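PDB 6ZPV: MgGH51 from Meripilus giganteus, which probably hydrolyses terminal alpha-L-arabinofuranosyl linkages in arabinose-containing polysaccharides, as a fungal glycoside hydrolase of family GH51. Local coordinates for residues Leu275-Val289 against His337-Gly349. Numbering follows the deposited sequence.
With SO4 (sulfate ion), chain R.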
# COMPACT_ATOMS: atom_id res chain seq x y z
N LEU A 275 -9.59 5.63 -4.30
CA LEU A 275 -10.98 5.62 -3.86
C LEU A 275 -11.79 4.48 -4.48
O LEU A 275 -12.59 3.85 -3.76
CB LEU A 275 -11.64 6.98 -4.17
CG LEU A 275 -11.03 8.18 -3.44
CD1 LEU A 275 -11.54 9.48 -4.02
CD2 LEU A 275 -11.32 8.10 -1.95
N GLN A 276 -11.54 4.18 -5.74
CA GLN A 276 -12.25 3.07 -6.40
C GLN A 276 -11.87 1.75 -5.71
O GLN A 276 -12.73 0.87 -5.55
CB GLN A 276 -11.94 3.04 -7.90
CG GLN A 276 -12.79 2.04 -8.64
CD GLN A 276 -14.29 2.32 -8.50
OE1 GLN A 276 -14.75 3.37 -9.00
NE2 GLN A 276 -15.06 1.40 -7.93
N PHE A 277 -10.60 1.58 -5.34
CA PHE A 277 -10.19 0.36 -4.64
C PHE A 277 -10.91 0.22 -3.30
O PHE A 277 -11.33 -0.88 -2.92
CB PHE A 277 -8.67 0.40 -4.42
CG PHE A 277 -8.12 -0.82 -3.73
CD1 PHE A 277 -8.35 -2.09 -4.24
CD2 PHE A 277 -7.29 -0.69 -2.63
CE1 PHE A 277 -7.84 -3.21 -3.61
CE2 PHE A 277 -6.74 -1.81 -2.04
CZ PHE A 277 -6.97 -3.04 -2.55
N PHE A 278 -11.11 1.34 -2.60
CA PHE A 278 -11.85 1.30 -1.33
C PHE A 278 -13.30 0.83 -1.57
O PHE A 278 -13.80 -0.07 -0.84
CB PHE A 278 -11.80 2.65 -0.62
CG PHE A 278 -10.43 3.24 -0.45
CD1 PHE A 278 -9.28 2.46 -0.47
CD2 PHE A 278 -10.27 4.61 -0.35
CE1 PHE A 278 -8.03 3.04 -0.39
CE2 PHE A 278 -9.02 5.18 -0.27
CZ PHE A 278 -7.90 4.41 -0.34
N GLU A 279 -13.93 1.43 -2.58
CA GLU A 279 -15.28 1.02 -2.95
C GLU A 279 -15.30 -0.47 -3.29
O GLU A 279 -16.22 -1.22 -2.85
CB GLU A 279 -15.79 1.84 -4.15
CG GLU A 279 -17.13 1.44 -4.64
CD GLU A 279 -17.64 2.44 -5.65
OE1 GLU A 279 -17.78 2.07 -6.87
OE2 GLU A 279 -17.82 3.59 -5.28
N ASP A 280 -14.30 -0.96 -4.00
CA ASP A 280 -14.25 -2.35 -4.47
C ASP A 280 -13.98 -3.36 -3.36
O ASP A 280 -14.17 -4.55 -3.60
CB ASP A 280 -13.21 -2.50 -5.59
CG ASP A 280 -13.59 -1.79 -6.88
OD1 ASP A 280 -14.79 -1.43 -7.04
OD2 ASP A 280 -12.69 -1.65 -7.74
N THR A 281 -13.47 -2.94 -2.23
CA THR A 281 -13.08 -3.83 -1.13
C THR A 281 -13.90 -3.61 0.13
O THR A 281 -13.70 -4.34 1.11
CB THR A 281 -11.60 -3.64 -0.82
OG1 THR A 281 -11.36 -2.29 -0.46
CG2 THR A 281 -10.69 -4.09 -1.92
N GLY A 282 -14.73 -2.61 0.18
CA GLY A 282 -15.44 -2.22 1.42
C GLY A 282 -14.59 -1.54 2.46
O GLY A 282 -15.07 -1.38 3.56
N MET A 283 -13.37 -1.13 2.13
CA MET A 283 -12.57 -0.34 3.06
C MET A 283 -13.02 1.12 3.05
O MET A 283 -13.52 1.58 2.02
CB MET A 283 -11.08 -0.36 2.67
CG MET A 283 -10.42 -1.71 2.86
SD MET A 283 -8.64 -1.69 2.60
CE MET A 283 -8.51 -2.80 1.20
N GLU A 284 -12.81 1.81 4.15
CA GLU A 284 -12.97 3.26 4.17
C GLU A 284 -11.61 3.93 4.32
O GLU A 284 -10.66 3.37 4.90
CB GLU A 284 -13.89 3.73 5.27
CG GLU A 284 -13.38 3.57 6.69
CD GLU A 284 -14.42 4.04 7.69
OE1 GLU A 284 -15.03 3.18 8.37
OE2 GLU A 284 -14.64 5.27 7.76
N PRO A 285 -11.44 5.15 3.77
CA PRO A 285 -10.15 5.83 3.87
C PRO A 285 -9.90 6.45 5.23
O PRO A 285 -10.78 6.99 5.86
CB PRO A 285 -10.26 6.95 2.80
CG PRO A 285 -11.74 7.19 2.71
CD PRO A 285 -12.40 5.85 2.89
N ILE A 286 -8.59 6.47 5.57
CA ILE A 286 -8.04 7.47 6.51
C ILE A 286 -7.10 8.29 5.65
O ILE A 286 -5.99 7.84 5.35
CB ILE A 286 -7.42 6.83 7.74
CG1 ILE A 286 -8.44 6.02 8.53
CG2 ILE A 286 -6.78 7.94 8.58
CD1 ILE A 286 -7.92 5.32 9.76
N MET A 287 -7.58 9.43 5.15
CA MET A 287 -6.86 10.18 4.13
C MET A 287 -6.03 11.29 4.75
O MET A 287 -6.56 12.12 5.49
CB MET A 287 -7.84 10.76 3.13
CG MET A 287 -7.15 11.48 1.98
SD MET A 287 -8.24 12.10 0.69
CE MET A 287 -9.01 13.44 1.57
N ALA A 288 -4.75 11.32 4.43
CA ALA A 288 -3.86 12.38 4.89
C ALA A 288 -3.91 13.58 3.91
O ALA A 288 -4.09 13.43 2.70
CB ALA A 288 -2.45 11.90 5.05
N VAL A 289 -3.74 14.76 4.53
CA VAL A 289 -3.51 16.01 3.80
C VAL A 289 -2.15 16.57 4.20
O VAL A 289 -1.74 16.52 5.36
CB VAL A 289 -4.62 17.05 4.00
CG1 VAL A 289 -5.91 16.56 3.42
CG2 VAL A 289 -4.82 17.48 5.46
N HIS A 337 -17.72 9.17 -11.53
CA HIS A 337 -18.18 8.79 -10.18
C HIS A 337 -18.88 9.95 -9.49
O HIS A 337 -18.38 10.46 -8.48
CB HIS A 337 -16.99 8.25 -9.36
CG HIS A 337 -17.42 7.41 -8.21
ND1 HIS A 337 -18.07 7.91 -7.10
CD2 HIS A 337 -17.31 6.06 -8.01
CE1 HIS A 337 -18.30 6.92 -6.24
NE2 HIS A 337 -17.89 5.79 -6.80
N PRO A 338 -20.07 10.34 -9.98
CA PRO A 338 -20.75 11.46 -9.35
C PRO A 338 -21.12 11.25 -7.88
O PRO A 338 -21.27 12.24 -7.15
CB PRO A 338 -21.99 11.62 -10.29
CG PRO A 338 -22.16 10.27 -10.88
CD PRO A 338 -20.75 9.82 -11.18
N GLU A 339 -21.38 10.02 -7.44
CA GLU A 339 -21.71 9.80 -6.02
C GLU A 339 -20.47 10.13 -5.18
O GLU A 339 -19.35 9.80 -5.57
CB GLU A 339 -22.13 8.34 -5.77
CG GLU A 339 -23.44 7.99 -6.43
CD GLU A 339 -24.60 8.85 -6.01
OE1 GLU A 339 -24.66 9.22 -4.85
OE2 GLU A 339 -25.46 9.12 -6.87
N PRO A 340 -20.64 10.71 -3.99
CA PRO A 340 -19.52 10.87 -3.07
C PRO A 340 -18.99 9.52 -2.63
O PRO A 340 -19.79 8.58 -2.43
CB PRO A 340 -20.09 11.69 -1.93
CG PRO A 340 -21.56 11.29 -1.95
CD PRO A 340 -21.93 11.22 -3.43
N PHE A 341 -17.73 9.49 -2.31
CA PHE A 341 -17.13 8.33 -1.60
C PHE A 341 -17.28 8.51 -0.09
O PHE A 341 -17.47 9.64 0.35
CB PHE A 341 -15.64 8.21 -1.99
CG PHE A 341 -15.38 7.75 -3.41
CD1 PHE A 341 -15.32 6.41 -3.74
CD2 PHE A 341 -15.16 8.70 -4.40
CE1 PHE A 341 -15.02 5.99 -5.02
CE2 PHE A 341 -14.84 8.28 -5.69
CZ PHE A 341 -14.80 6.94 -5.98
N THR A 342 -17.12 7.43 0.65
CA THR A 342 -17.07 7.49 2.11
C THR A 342 -15.79 8.25 2.54
O THR A 342 -14.70 7.93 2.01
CB THR A 342 -17.00 6.06 2.71
OG1 THR A 342 -18.18 5.39 2.31
CG2 THR A 342 -16.84 6.08 4.20
N LEU A 343 -15.91 9.15 3.51
CA LEU A 343 -14.70 9.75 4.15
C LEU A 343 -15.10 10.26 5.53
O LEU A 343 -15.81 11.24 5.65
CB LEU A 343 -14.12 10.89 3.32
CG LEU A 343 -12.92 11.58 3.90
CD1 LEU A 343 -11.70 10.69 3.97
CD2 LEU A 343 -12.60 12.86 3.13
N ARG A 344 -14.62 9.59 6.58
CA ARG A 344 -14.92 9.94 7.95
C ARG A 344 -13.72 10.50 8.69
O ARG A 344 -13.92 11.09 9.77
CB ARG A 344 -15.48 8.73 8.73
CG ARG A 344 -16.75 8.16 8.13
CD ARG A 344 -17.48 7.28 9.09
NE ARG A 344 -16.77 6.10 9.47
CZ ARG A 344 -16.96 5.33 10.55
NH1 ARG A 344 -16.26 4.23 10.72
NH2 ARG A 344 -17.83 5.66 11.46
N PHE A 345 -12.51 10.26 8.20
CA PHE A 345 -11.26 10.52 8.94
C PHE A 345 -10.24 11.18 7.99
O PHE A 345 -9.97 10.63 6.93
CB PHE A 345 -10.66 9.19 9.42
CG PHE A 345 -11.54 8.36 10.32
CD1 PHE A 345 -11.83 8.76 11.60
CD2 PHE A 345 -12.16 7.25 9.82
CE1 PHE A 345 -12.65 8.00 12.40
CE2 PHE A 345 -13.05 6.53 10.61
CZ PHE A 345 -13.27 6.88 11.91
N VAL A 346 -9.65 12.27 8.45
CA VAL A 346 -8.58 12.96 7.73
C VAL A 346 -7.42 13.18 8.69
O VAL A 346 -7.65 13.66 9.84
CB VAL A 346 -9.03 14.29 7.07
CG1 VAL A 346 -7.85 15.13 6.65
CG2 VAL A 346 -9.99 13.99 5.94
N GLU A 347 -6.22 12.82 8.24
CA GLU A 347 -5.02 12.99 9.07
C GLU A 347 -4.27 14.24 8.61
O GLU A 347 -4.05 14.45 7.40
CB GLU A 347 -4.14 11.72 8.97
CG GLU A 347 -2.94 11.74 9.89
CD GLU A 347 -2.35 10.38 10.17
OE1 GLU A 347 -2.86 9.38 9.65
OE2 GLU A 347 -1.32 10.35 10.96
N VAL A 348 -3.87 15.08 9.57
CA VAL A 348 -3.30 16.40 9.24
C VAL A 348 -1.77 16.26 9.29
O VAL A 348 -1.14 16.33 10.37
CB VAL A 348 -3.86 17.46 10.19
CG1 VAL A 348 -3.24 18.83 9.90
CG2 VAL A 348 -5.37 17.50 10.09
N GLY A 349 -1.16 16.05 8.12
CA GLY A 349 0.29 15.88 8.04
C GLY A 349 0.72 14.43 8.26
O GLY A 349 -0.11 13.51 8.21
S SO4 R . -17.49 2.52 14.01
O1 SO4 R . -16.38 2.31 13.05
O2 SO4 R . -18.62 3.21 13.48
O3 SO4 R . -16.92 3.34 15.14
O4 SO4 R . -17.78 1.20 14.57
O HOH W 1 -13.51 7.08 6.08
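With CG set between backbone N and carbonyl carbon (chi1 68°) and the chain extended beyond it, Glu284 reaches Arg344, whose chain bends at chi3 (-64°) to present the guanidinium side-on. Glu284 opens strand 284-289 and Arg344 immediately precedes its parallel neighbour 345-348 in the (beta/alpha)8 barrel of this clan GH-A enzyme. Arg344 NE meets the syn lone pair of Glu284 OE2 at 2.9 Å, almost straight at 178°, while NH1 donates to OE1, completing a bidentate salt bridge; arginine suits because its paired N-H groups match the two oxygens, fixing the rotation of both nearly coplanar groups. NH1 and NH2 hold a sulfate ion, probably from the crystallisation liquor. A water bridges Glu284 OE2, Pro285 O and Arg344 N. Deeper in, Met287 and Val289 bond through their backbones to Phe345, Glu347 and Gly349, and Glu347 turns its carboxylate to Arg226. Leu343 CD1 packs 3.7 Å from Pro285 CG. Against helix 271-281, Phe341 suits by its flat faces: Leu275 CB covers one, 3.5 Å from the centroid, and His337 CE1 the other. Histidine leaves its edge for polar bonding: ND1 donates to Glu339 O, and NE2 to the syn lone pair of Glu279 OE2 at 2.7 Å.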